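Local coordinates for protein malate Synthase (Haloferax volcanii, PDB 3OYZ) that catalyses the magnesium-dependent Claisen condensation of acetyl-CoA with glyoxylate and the hydrolysis of the malyl-CoA intermediate to malate and CoA in the glyoxylate cycle, at residues I81-W87 and I116-P122; F402-E407 and V425-V431; R213-S217 and D247-M253. All coordinates share one frame; numbering follows the deposited sequence. Where two conformers were deposited one is given.

From the N terminus, contact 1 closes first: after 81-87 the chain runs through helix 92-105 and returns at 116-122, so the third and fourth strands of the TIM barrel come together at the substrate pocket. Contact 3 follows, when helix 210-223 leads through strand 226-229 and helix 238-249 back to 247-253, joining two neighbouring barrel helices and a potassium site. Contact 2 closes last, pairing helix 397-408 with helix 422-428 beyond the barrel. The three loops lie in series; none nests in or crosses another. Contacts 1 and 3 have centres about 23 Å apart, whereas the centre of contact 2 is about 38 Å from each.

Contact 1: residues I81-W87 and I116-P122; sequences IHPRMVW and IHGFVIP. With ACO (acetyl coenzyme *a), chain B; PYR (pyruvic acid), chain C.
Arg-84 and Val-120 form the single beta bridge between 81-87 and strand 118-121, with CA atoms 4.4 Å apart. It joins the chain just past the third strand (80-81) to the fourth (118-121) of the TIM barrel, the two strands that end the sheet when it is laid flat. Val-120 N donates to Pro-83 O, while Val-120 O accepts from Met-85 N; farther back, His-117 N binds Ile-81 O. The side chain of Arg-84 starts at CB, beside Val-120 CB, and CG passes Val-120 O. Its CD rests on Val-120 CG1 (3.9 Å) and near Pro-122 CB, and a bend at chi3 (78°) then turns the guanidinium to the ligands. NH1 donates to pyruvate O3 at 2.8 Å and NH2 to the thioester O of acetyl-CoA at 2.9 Å, both acceptors lying at the guanidinium edge. NH2 also forms salt bridges with Asp-49 and Glu-51, which, with the ligand bonds, probably limit the group's rotation. A leucine here would probably leave the pyruvate and acetyl-CoA oxygens without these donors and Asp-49 and Glu-51 without this positive partner. On the outer side, Met-85 packs CG on Phe-119 CD1 at 3.6 Å, its sulfur making an oblique Met-aromatic contact. Trp-87 takes Ile-121 over one face of its indole, a CH-pi contact with CG2 3.6 Å from the centroid of the five-membered ring.

Contact 2: residues F402-E407 and V425-V431; sequences FQDVYE and VERAMEV
Helix 397-408 packs against 425-431, the CA atoms of Gln-403 and Met-429 lying 6.0 Å apart, and a type I turn from Ala-428 to Val-431 leads the chain off. Gln-403 extends beyond CG (chi2 172°), which carries its amide to this turn. There NE2 donates to Ala-428 O at 2.9 Å and to Val-431 O at 3.3 Å, both acceptors near the amide plane. Ala-428 O also receives Val-431 N, and the two donors come from opposite faces of its carbonyl. Met-429 slides past Gln-403 in the opposite direction, bending at chi2 and chi3 so that SD sits 3.6 Å from Phe-402 CE2 and CE reaches Tyr-406 CD2, also at 3.6 Å. The sulfur makes Met-aromatic contacts with both rings, oblique in each case. Val-425 CG1 meets Phe-402 at its ring edge and lies 3.6 Å from Tyr-406 CE1, while Ala-428 CB packs beside Phe-402 CD2. Helices 413-420 and 343-358 flank the pair, Tyr-420 and Met-343 both touching Phe-402. The chemistry thus divides in two: thioether, methyl and aromatic packing joins the helices, while one glutamine amide ties down the carbonyls of the Ala-428 to Val-431 turn.

Contact 3: residues R213-S217 and D247-M253; sequences RHNTS and DNQAKGM. With K (potassium ion), chain F.
Asp-247 OD2 is gripped by Arg-213 NH1 and by a water that also binds Arg-213 NH2. The salt bridge from Arg-213 NH1 to Asp-247 OD2 is 2.8 Å long and nearly straight (165° at the hydrogen); it meets the anti lone pair of OD2, which lies near the guanidinium plane. The same NH1 donates to Asn-248 OD1 at 2.8 Å, almost in line with the amide C=O, although OD1 is tilted from the guanidinium plane. Arg-213 bends at chi3 (-85°), swinging its head towards helix 238-249. In one of two modelled conformers, Lys-251 NZ adds a longer bond to Asp-247 OD2 from above the carboxylate plane, and its CE lies over one guanidinium face. Behind this network Met-253 crosses Arg-213, SD 3.9 Å from CG, and puts CE against Thr-216 CB. At the other end Ser-217 OG donates to Lys-251 O at 2.7 Å and binds potassium, as do Ser-217 O and Gly-252 O; Ser-221 OG of the same chain and Met-197 O of the third subunit also bind the ion. Gly-252 follows the helix in a Schellman motif with positive phi (84°), and a CB there would crowd Ser-217 OG. The contact therefore joins neighbouring helices of the TIM barrel at a subunit interface. The Asp-247 carboxylate is likely to balance the charge of Arg-213, while potassium, shared by the serine and glycine oxygens, is likely to offset their mutual repulsion.

Contact 1: residues I81-W87 and I116-P122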
loop_
_atom_site.group_PDB
_atom_site.type_symbol
_atom_site.label_atom_id
_atom_site.label_comp_id
_atom_site.label_asym_id
_atom_site.label_seq_id
_atom_site.Cartn_x
_atom_site.Cartn_y
_atom_site.Cartn_z
ATOM N N ILE A 81 -4.906 28.897 13.649
ATOM C CA ILE A 81 -4.194 28.430 14.806
ATOM C C ILE A 81 -4.884 27.162 15.446
ATOM O O ILE A 81 -6.048 27.165 15.837
ATOM C CB ILE A 81 -4.050 29.551 15.873
ATOM C CG1 ILE A 81 -3.534 30.895 15.249
ATOM C CG2 ILE A 81 -3.190 29.092 17.072
ATOM C CD1 ILE A 81 -3.250 31.997 16.381
ATOM N N HIS A 82 -4.111 26.108 15.600
ATOM C CA HIS A 82 -4.631 24.813 16.114
ATOM C C HIS A 82 -3.545 24.284 17.002
ATOM O O HIS A 82 -2.690 23.554 16.521
ATOM C CB HIS A 82 -4.752 23.863 14.881
ATOM C CG HIS A 82 -5.820 24.238 13.896
ATOM N ND1 HIS A 82 -7.063 23.637 13.874
ATOM C CD2 HIS A 82 -5.777 25.051 12.807
ATOM C CE1 HIS A 82 -7.770 24.130 12.875
ATOM N NE2 HIS A 82 -6.994 24.958 12.184
ATOM N N PRO A 83 -3.533 24.552 18.331
ATOM C CA PRO A 83 -2.462 24.038 19.158
ATOM C C PRO A 83 -2.465 22.502 19.391
ATOM O O PRO A 83 -3.559 21.901 19.415
ATOM C CB PRO A 83 -2.771 24.683 20.534
ATOM C CG PRO A 83 -3.516 25.885 20.272
ATOM C CD PRO A 83 -4.406 25.481 19.071
ATOM N N ARG A 84 -1.312 21.876 19.546
ATOM C CA ARG A 84 -1.254 20.431 19.817
ATOM C C ARG A 84 -1.230 20.215 21.329
ATOM O O ARG A 84 -0.310 20.703 22.007
ATOM C CB ARG A 84 -0.053 19.750 19.125
ATOM C CG ARG A 84 0.079 18.206 19.477
ATOM C CD ARG A 84 0.811 17.437 18.425
ATOM N NE ARG A 84 2.265 17.629 18.524
ATOM C CZ ARG A 84 3.186 16.831 18.004
ATOM N NH1 ARG A 84 2.916 15.690 17.321
ATOM N NH2 ARG A 84 4.442 17.134 18.241
ATOM N N MET A 85 -2.185 19.416 21.827
ATOM C CA MET A 85 -2.291 19.016 23.217
ATOM C C MET A 85 -1.629 17.647 23.419
ATOM O O MET A 85 -1.425 16.861 22.465
ATOM C CB MET A 85 -3.786 18.955 23.586
ATOM C CG MET A 85 -4.459 20.259 23.206
ATOM S SD MET A 85 -4.194 21.553 24.508
ATOM C CE MET A 85 -2.697 22.283 23.873
ATOM N N VAL A 86 -1.425 17.267 24.673
ATOM C CA VAL A 86 -0.922 15.899 24.859
ATOM C C VAL A 86 -2.087 14.892 24.758
ATOM O O VAL A 86 -3.230 15.293 24.967
ATOM C CB VAL A 86 -0.162 15.669 26.184
ATOM C CG1 VAL A 86 1.117 16.523 26.193
ATOM C CG2 VAL A 86 -1.035 16.032 27.393
ATOM N N TRP A 87 -1.790 13.669 24.351
ATOM C CA TRP A 87 -2.803 12.581 24.291
ATOM C C TRP A 87 -2.085 11.258 24.138
ATOM O O TRP A 87 -0.969 11.151 23.618
ATOM C CB TRP A 87 -3.761 12.799 23.100
ATOM C CG TRP A 87 -4.902 11.806 22.967
ATOM C CD1 TRP A 87 -4.893 10.595 22.274
ATOM C CD2 TRP A 87 -6.212 11.944 23.544
ATOM N NE1 TRP A 87 -6.143 10.003 22.398
ATOM C CE2 TRP A 87 -6.966 10.815 23.131
ATOM C CE3 TRP A 87 -6.824 12.937 24.324
ATOM C CZ2 TRP A 87 -8.296 10.633 23.502
ATOM C CZ3 TRP A 87 -8.161 12.777 24.703
ATOM C CH2 TRP A 87 -8.826 11.561 24.380
ATOM N N ILE A 116 -8.637 30.703 18.028
ATOM C CA ILE A 116 -8.250 29.268 17.903
ATOM C C ILE A 116 -9.272 28.552 17.014
ATOM O O ILE A 116 -10.453 28.632 17.238
ATOM C CB ILE A 116 -8.147 28.587 19.265
ATOM C CG1 ILE A 116 -6.895 29.185 19.909
ATOM C CG2 ILE A 116 -7.902 27.055 19.166
ATOM C CD1 ILE A 116 -6.560 28.672 21.271
ATOM N N HIS A 117 -8.828 27.913 15.947
ATOM C CA HIS A 117 -9.789 27.234 15.111
ATOM C C HIS A 117 -9.982 25.756 15.549
ATOM O O HIS A 117 -10.929 25.139 15.047
ATOM C CB HIS A 117 -9.285 27.199 13.674
ATOM C CG HIS A 117 -9.768 28.341 12.825
ATOM N ND1 HIS A 117 -9.290 29.632 12.974
ATOM C CD2 HIS A 117 -10.608 28.369 11.768
ATOM C CE1 HIS A 117 -9.862 30.418 12.078
ATOM N NE2 HIS A 117 -10.661 29.673 11.328
ATOM N N GLY A 118 -9.046 25.182 16.302
ATOM C CA GLY A 118 -9.207 23.773 16.764
ATOM C C GLY A 118 -7.942 23.290 17.423
ATOM O O GLY A 118 -7.073 24.100 17.835
ATOM N N PHE A 119 -7.841 21.978 17.675
ATOM C CA PHE A 119 -6.707 21.454 18.402
ATOM C C PHE A 119 -6.252 20.196 17.639
ATOM O O PHE A 119 -7.048 19.593 16.891
ATOM C CB PHE A 119 -7.069 21.092 19.845
ATOM C CG PHE A 119 -7.288 22.293 20.774
ATOM C CD1 PHE A 119 -6.206 22.848 21.418
ATOM C CD2 PHE A 119 -8.549 22.868 20.941
ATOM C CE1 PHE A 119 -6.363 23.996 22.203
ATOM C CE2 PHE A 119 -8.739 23.951 21.782
ATOM C CZ PHE A 119 -7.598 24.543 22.368
ATOM N N VAL A 120 -5.001 19.819 17.857
ATOM C CA VAL A 120 -4.361 18.721 17.177
ATOM C C VAL A 120 -4.086 17.714 18.301
ATOM O O VAL A 120 -3.580 18.076 19.388
ATOM C CB VAL A 120 -3.044 19.139 16.502
ATOM C CG1 VAL A 120 -2.276 17.887 16.023
ATOM C CG2 VAL A 120 -3.232 20.229 15.408
ATOM N N ILE A 121 -4.521 16.464 18.057
ATOM C CA ILE A 121 -4.411 15.332 18.969
ATOM C C ILE A 121 -3.464 14.264 18.436
ATOM O O ILE A 121 -3.688 13.595 17.387
ATOM C CB ILE A 121 -5.859 14.734 19.263
ATOM C CG1 ILE A 121 -6.864 15.847 19.577
ATOM C CG2 ILE A 121 -5.900 13.602 20.328
ATOM C CD1 ILE A 121 -6.536 16.735 20.845
ATOM N N PRO A 122 -2.410 14.044 19.227
ATOM C CA PRO A 122 -1.411 13.114 18.829
ATOM C C PRO A 122 -1.756 11.711 19.369
ATOM O O PRO A 122 -2.580 11.538 20.240
ATOM C CB PRO A 122 -0.179 13.637 19.567
ATOM C CG PRO A 122 -0.784 14.011 20.934
ATOM C CD PRO A 122 -2.007 14.784 20.451
HETATM N N1A ACO B . 8.973 28.117 15.867
HETATM C C2A ACO B . 9.283 29.408 16.095
HETATM N N3A ACO B . 10.511 29.883 15.819
HETATM C C4A ACO B . 11.511 29.109 15.324
HETATM C C5A ACO B . 11.197 27.688 15.061
HETATM C C6A ACO B . 9.848 27.197 15.401
HETATM N N6A ACO B . 9.619 25.873 15.190
HETATM N N7A ACO B . 12.307 27.109 14.584
HETATM C C8A ACO B . 13.266 28.066 14.559
HETATM N N9A ACO B . 12.785 29.255 14.946
HETATM C C1B ACO B . 13.605 30.508 14.992
HETATM C C2B ACO B . 14.999 30.133 15.478
HETATM O O2B ACO B . 15.004 30.131 16.904
HETATM C C3B ACO B . 15.877 31.198 14.851
HETATM O O3B ACO B . 15.644 32.330 15.695
HETATM P P3B ACO B . 16.656 33.614 15.900
HETATM O O7A ACO B . 15.921 34.627 15.036
HETATM O O8A ACO B . 17.960 33.040 15.386
HETATM O O9A ACO B . 16.699 33.909 17.383
HETATM C C4B ACO B . 15.206 31.410 13.504
HETATM O O4B ACO B . 13.819 31.098 13.697
HETATM C C5B ACO B . 15.751 30.458 12.445
HETATM O O5B ACO B . 15.978 29.204 13.092
HETATM P P1A ACO B . 16.817 28.023 12.402
HETATM O O1A ACO B . 18.276 28.305 12.233
HETATM O O2A ACO B . 16.090 27.766 11.114
HETATM O O3A ACO B . 16.724 26.694 13.289
HETATM P P2A ACO B . 17.533 26.519 14.661
HETATM O O4A ACO B . 17.274 27.866 15.257
HETATM O O5A ACO B . 18.812 25.776 14.338
HETATM O O6A ACO B . 16.726 25.413 15.540
HETATM C CBP ACO B . 15.204 23.523 15.943
HETATM C CCP ACO B . 16.314 24.120 15.069
HETATM C CDP ACO B . 15.672 23.369 17.389
HETATM C CEP ACO B . 14.923 22.126 15.403
HETATM C CAP ACO B . 13.942 24.394 15.975
HETATM O OAP ACO B . 13.698 24.716 14.613
HETATM C C9P ACO B . 12.715 23.697 16.526
HETATM O O9P ACO B . 12.632 23.458 17.735
HETATM N N8P ACO B . 11.777 23.343 15.631
HETATM C C7P ACO B . 10.564 22.682 16.095
HETATM C C6P ACO B . 10.781 21.219 16.512
HETATM C C5P ACO B . 9.387 20.645 16.688
HETATM O O5P ACO B . 8.404 21.354 16.478
HETATM N N4P ACO B . 9.333 19.355 17.014
HETATM C C3P ACO B . 8.106 18.599 17.188
HETATM C C2P ACO B . 7.368 18.398 15.862
HETATM S S1P ACO B . 8.111 16.889 15.316
HETATM C C ACO B . 7.408 15.587 16.120
HETATM O O ACO B . 6.749 15.701 17.135
HETATM C CH3 ACO B . 7.677 14.227 15.553
HETATM C C PYR C . 5.903 12.310 14.907
HETATM O O PYR C . 5.764 11.429 15.822
HETATM O OXT PYR C . 6.413 12.050 13.756
HETATM C CA PYR C . 5.340 13.562 15.154
HETATM O O3 PYR C . 4.706 13.786 16.271
HETATM C CB PYR C . 5.386 14.617 14.112
HETATM O O HOH W 1 -6.989 30.715 14.066
HETATM O O HOH W 2 -7.638 20.855 14.294
#

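Contact 2: residues F402-E407 and V425-V431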
loop_
_atom_site.group_PDB
_atom_site.type_symbol
_atom_site.label_atom_id
_atom_site.label_comp_id
_atom_site.label_asym_id
_atom_site.label_seq_id
_atom_site.Cartn_x
_atom_site.Cartn_y
_atom_site.Cartn_z
ATOM N N PHE A 402 18.419 -6.041 20.315
ATOM C CA PHE A 402 19.625 -6.661 20.877
ATOM C C PHE A 402 19.299 -7.221 22.266
ATOM O O PHE A 402 19.536 -8.386 22.558
ATOM C CB PHE A 402 20.790 -5.655 20.981
ATOM C CG PHE A 402 21.965 -6.232 21.736
ATOM C CD1 PHE A 402 22.880 -7.036 21.081
ATOM C CD2 PHE A 402 22.071 -6.087 23.117
ATOM C CE1 PHE A 402 23.952 -7.632 21.766
ATOM C CE2 PHE A 402 23.146 -6.672 23.826
ATOM C CZ PHE A 402 24.051 -7.470 23.161
ATOM N N GLN A 403 18.710 -6.411 23.126
ATOM C CA GLN A 403 18.322 -6.860 24.462
ATOM C C GLN A 403 17.413 -8.087 24.527
ATOM O O GLN A 403 17.669 -8.996 25.346
ATOM C CB GLN A 403 17.643 -5.716 25.206
ATOM C CG GLN A 403 18.552 -4.543 25.605
ATOM C CD GLN A 403 17.742 -3.392 26.164
ATOM O OE1 GLN A 403 16.519 -3.378 26.045
ATOM N NE2 GLN A 403 18.406 -2.419 26.763
ATOM N N ASP A 404 16.371 -8.112 23.682
ATOM C CA ASP A 404 15.510 -9.271 23.526
ATOM C C ASP A 404 16.308 -10.522 23.231
ATOM O O ASP A 404 16.005 -11.564 23.800
ATOM C CB ASP A 404 14.471 -9.127 22.396
ATOM C CG ASP A 404 13.428 -10.226 22.429
ATOM O OD1 ASP A 404 12.768 -10.386 23.469
ATOM O OD2 ASP A 404 13.237 -10.988 21.459
ATOM N N VAL A 405 17.234 -10.422 22.287
ATOM C CA VAL A 405 18.074 -11.497 21.810
ATOM C C VAL A 405 19.045 -11.975 22.904
ATOM O O VAL A 405 19.163 -13.158 23.166
ATOM C CB VAL A 405 18.904 -11.041 20.604
ATOM C CG1 VAL A 405 20.023 -12.060 20.383
ATOM C CG2 VAL A 405 18.065 -10.950 19.328
ATOM N N TYR A 406 19.715 -11.044 23.565
ATOM C CA TYR A 406 20.586 -11.399 24.685
ATOM C C TYR A 406 19.807 -12.127 25.794
ATOM O O TYR A 406 20.171 -13.250 26.153
ATOM C CB TYR A 406 21.319 -10.148 25.180
ATOM C CG TYR A 406 22.516 -10.430 26.067
ATOM C CD1 TYR A 406 23.767 -10.709 25.520
ATOM C CD2 TYR A 406 22.391 -10.395 27.456
ATOM C CE1 TYR A 406 24.858 -10.968 26.349
ATOM C CE2 TYR A 406 23.474 -10.663 28.296
ATOM C CZ TYR A 406 24.693 -10.954 27.732
ATOM O OH TYR A 406 25.765 -11.221 28.560
ATOM N N GLU A 407 18.726 -11.532 26.298
ATOM C CA GLU A 407 17.826 -12.170 27.263
ATOM C C GLU A 407 17.339 -13.590 26.931
ATOM O O GLU A 407 17.162 -14.431 27.821
ATOM C CB GLU A 407 16.615 -11.256 27.531
ATOM C CG GLU A 407 16.862 -10.256 28.663
ATOM C CD GLU A 407 15.949 -9.025 28.695
ATOM O OE1 GLU A 407 15.618 -8.484 27.618
ATOM O OE2 GLU A 407 15.580 -8.577 29.811
ATOM N N VAL A 425 28.477 -4.667 25.162
ATOM C CA VAL A 425 27.346 -5.486 25.553
ATOM C C VAL A 425 26.677 -5.022 26.832
ATOM O O VAL A 425 25.443 -4.960 26.877
ATOM C CB VAL A 425 27.677 -6.989 25.614
ATOM C CG1 VAL A 425 26.526 -7.797 26.201
ATOM C CG2 VAL A 425 28.026 -7.518 24.244
ATOM N N GLU A 426 27.460 -4.717 27.869
ATOM C CA GLU A 426 26.879 -4.521 29.200
ATOM C C GLU A 426 26.308 -3.121 29.216
ATOM O O GLU A 426 25.310 -2.869 29.891
ATOM C CB GLU A 426 27.869 -4.751 30.351
ATOM C CG GLU A 426 28.187 -6.236 30.663
ATOM C CD GLU A 426 26.982 -7.211 30.579
ATOM O OE1 GLU A 426 25.876 -6.915 31.111
ATOM O OE2 GLU A 426 27.150 -8.310 29.983
ATOM N N ARG A 427 26.877 -2.245 28.396
ATOM C CA ARG A 427 26.277 -0.921 28.203
ATOM C C ARG A 427 24.878 -0.943 27.554
ATOM O O ARG A 427 23.987 -0.233 28.030
ATOM C CB ARG A 427 27.217 -0.024 27.397
ATOM C CG ARG A 427 26.906 1.448 27.568
ATOM C CD ARG A 427 28.150 2.272 27.336
ATOM N NE ARG A 427 28.164 3.003 26.075
ATOM C CZ ARG A 427 27.560 4.172 25.865
ATOM N NH1 ARG A 427 26.828 4.738 26.819
ATOM N NH2 ARG A 427 27.685 4.767 24.685
ATOM N N ALA A 428 24.717 -1.738 26.488
ATOM C CA ALA A 428 23.463 -1.936 25.728
ATOM C C ALA A 428 22.406 -2.494 26.653
ATOM O O ALA A 428 21.303 -1.956 26.745
ATOM C CB ALA A 428 23.662 -2.918 24.592
ATOM N N MET A 429 22.786 -3.549 27.370
ATOM C CA MET A 429 21.898 -4.120 28.361
ATOM C C MET A 429 21.430 -3.154 29.428
ATOM O O MET A 429 20.470 -3.504 30.090
ATOM C CB MET A 429 22.448 -5.394 28.999
ATOM C CG MET A 429 22.730 -6.506 28.018
ATOM S SD MET A 429 21.295 -6.754 26.929
ATOM C CE MET A 429 20.132 -7.680 27.911
ATOM N N GLU A 430 21.994 -1.949 29.538
ATOM C CA GLU A 430 21.543 -0.979 30.539
ATOM C C GLU A 430 20.443 -0.019 30.103
ATOM O O GLU A 430 19.662 0.419 30.947
ATOM C CB GLU A 430 22.682 -0.075 31.030
ATOM C CG GLU A 430 23.931 -0.759 31.565
ATOM C CD GLU A 430 23.839 -1.156 33.026
ATOM O OE1 GLU A 430 22.767 -1.661 33.442
ATOM O OE2 GLU A 430 24.853 -0.969 33.737
ATOM N N VAL A 431 20.417 0.349 28.825
ATOM C CA VAL A 431 19.529 1.386 28.292
ATOM C C VAL A 431 18.059 1.187 28.681
ATOM O O VAL A 431 17.621 0.043 28.769
ATOM C CB VAL A 431 19.640 1.395 26.758
ATOM C CG1 VAL A 431 18.723 2.418 26.113
ATOM C CG2 VAL A 431 21.072 1.615 26.347
#

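Contact 3: residues R213-S217 and D247-M253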
loop_
_atom_site.group_PDB
_atom_site.type_symbol
_atom_site.label_atom_id
_atom_site.label_comp_id
_atom_site.label_asym_id
_atom_site.label_seq_id
_atom_site.Cartn_x
_atom_site.Cartn_y
_atom_site.Cartn_z
ATOM N N ARG A 213 1.447 7.201 3.597
ATOM C CA ARG A 213 1.066 8.463 2.997
ATOM C C ARG A 213 -0.040 8.247 1.980
ATOM O O ARG A 213 -1.020 8.989 2.019
ATOM C CB ARG A 213 2.328 9.083 2.347
ATOM C CG ARG A 213 3.369 9.587 3.367
ATOM C CD ARG A 213 4.485 10.357 2.609
ATOM N NE ARG A 213 5.482 9.418 2.130
ATOM C CZ ARG A 213 6.078 9.385 0.944
ATOM N NH1 ARG A 213 5.887 10.298 -0.013
ATOM N NH2 ARG A 213 6.988 8.437 0.780
ATOM N N HIS A 214 0.054 7.160 1.205
ATOM C CA HIS A 214 -1.049 6.746 0.364
ATOM C C HIS A 214 -2.362 6.573 1.145
ATOM O O HIS A 214 -3.403 7.143 0.776
ATOM C CB HIS A 214 -0.784 5.469 -0.444
ATOM C CG HIS A 214 -1.974 5.020 -1.240
ATOM N ND1 HIS A 214 -2.221 5.476 -2.529
ATOM C CD2 HIS A 214 -3.010 4.211 -0.924
ATOM C CE1 HIS A 214 -3.302 4.874 -2.998
ATOM N NE2 HIS A 214 -3.827 4.134 -2.034
ATOM N N ASN A 215 -2.313 5.780 2.199
ATOM C CA ASN A 215 -3.509 5.545 3.042
ATOM C C ASN A 215 -4.079 6.755 3.770
ATOM O O ASN A 215 -5.302 6.833 3.906
ATOM C CB ASN A 215 -3.196 4.428 4.039
ATOM C CG ASN A 215 -2.856 3.106 3.317
ATOM O OD1 ASN A 215 -3.074 2.943 2.095
ATOM N ND2 ASN A 215 -2.114 2.271 4.012
ATOM N N THR A 216 -3.214 7.722 4.133
ATOM C CA THR A 216 -3.678 8.927 4.843
ATOM C C THR A 216 -4.301 9.860 3.794
ATOM O O THR A 216 -5.375 10.373 3.971
ATOM C CB THR A 216 -2.486 9.615 5.454
ATOM O OG1 THR A 216 -1.909 8.628 6.341
ATOM C CG2 THR A 216 -3.003 10.908 6.255
ATOM N N SER A 217 -3.686 9.919 2.620
ATOM C CA SER A 217 -4.336 10.638 1.513
ATOM C C SER A 217 -5.693 10.089 1.074
ATOM O O SER A 217 -6.669 10.845 0.932
ATOM C CB SER A 217 -3.347 10.776 0.337
ATOM O OG SER A 217 -4.099 11.344 -0.767
ATOM N N ASP A 247 7.067 14.116 -4.232
ATOM C CA ASP A 247 6.576 12.740 -4.062
ATOM C C ASP A 247 5.196 12.681 -3.351
ATOM O O ASP A 247 4.294 12.018 -3.839
ATOM C CB ASP A 247 7.604 11.958 -3.255
ATOM C CG ASP A 247 7.449 10.457 -3.440
ATOM O OD1 ASP A 247 7.829 9.958 -4.517
ATOM O OD2 ASP A 247 6.923 9.745 -2.559
ATOM N N ASN A 248 5.003 13.435 -2.268
ATOM C CA ASN A 248 3.703 13.605 -1.602
ATOM C C ASN A 248 2.589 14.090 -2.491
ATOM O O ASN A 248 1.529 13.473 -2.493
ATOM C CB ASN A 248 3.740 14.575 -0.405
ATOM C CG ASN A 248 4.656 14.108 0.674
ATOM O OD1 ASN A 248 5.068 12.916 0.732
ATOM N ND2 ASN A 248 4.993 15.038 1.560
ATOM N N GLN A 249 2.837 15.117 -3.298
ATOM C CA GLN A 249 1.823 15.752 -4.130
ATOM C C GLN A 249 1.357 14.699 -5.146
ATOM O O GLN A 249 0.198 14.723 -5.583
ATOM C CB GLN A 249 2.416 17.016 -4.809
ATOM C CG GLN A 249 2.616 18.188 -3.786
ATOM C CD GLN A 249 3.718 19.199 -4.209
ATOM O OE1 GLN A 249 4.144 19.203 -5.360
ATOM N NE2 GLN A 249 4.156 20.030 -3.293
ATOM N N ALA A 250 2.228 13.796 -5.548
ATOM C CA ALA A 250 1.776 12.769 -6.518
ATOM C C ALA A 250 0.888 11.687 -5.877
ATOM O O ALA A 250 0.276 10.903 -6.608
ATOM C CB ALA A 250 2.936 12.110 -7.239
ATOM N N LYS A 251 0.807 11.684 -4.542
ATOM C CA LYS A 251 -0.089 10.803 -3.769
ATOM C C LYS A 251 -1.340 11.580 -3.364
ATOM O O LYS A 251 -2.240 11.029 -2.750
ATOM C CB LYS A 251 0.600 10.308 -2.483
ATOM C CG LYS A 251 1.908 9.526 -2.719
ATOM C CD LYS A 251 2.534 9.045 -1.421
ATOM C CE LYS A 251 3.540 7.917 -1.612
ATOM N NZ LYS A 251 4.274 7.840 -2.902
ATOM N N GLY A 252 -1.411 12.876 -3.681
ATOM C CA GLY A 252 -2.565 13.682 -3.267
ATOM C C GLY A 252 -2.420 14.217 -1.841
ATOM O O GLY A 252 -3.377 14.663 -1.208
ATOM N N MET A 253 -1.223 14.137 -1.288
ATOM C CA MET A 253 -0.965 14.707 0.034
ATOM C C MET A 253 -0.271 16.066 -0.158
ATOM O O MET A 253 0.922 16.143 -0.423
ATOM C CB MET A 253 -0.091 13.747 0.839
ATOM C CG MET A 253 0.301 14.193 2.241
ATOM S SD MET A 253 1.186 12.786 3.063
ATOM C CE MET A 253 -0.339 12.158 3.774
HETATM K K K F . -5.958 13.313 -0.780
HETATM O O HOH W 3 8.856 7.733 -1.184
#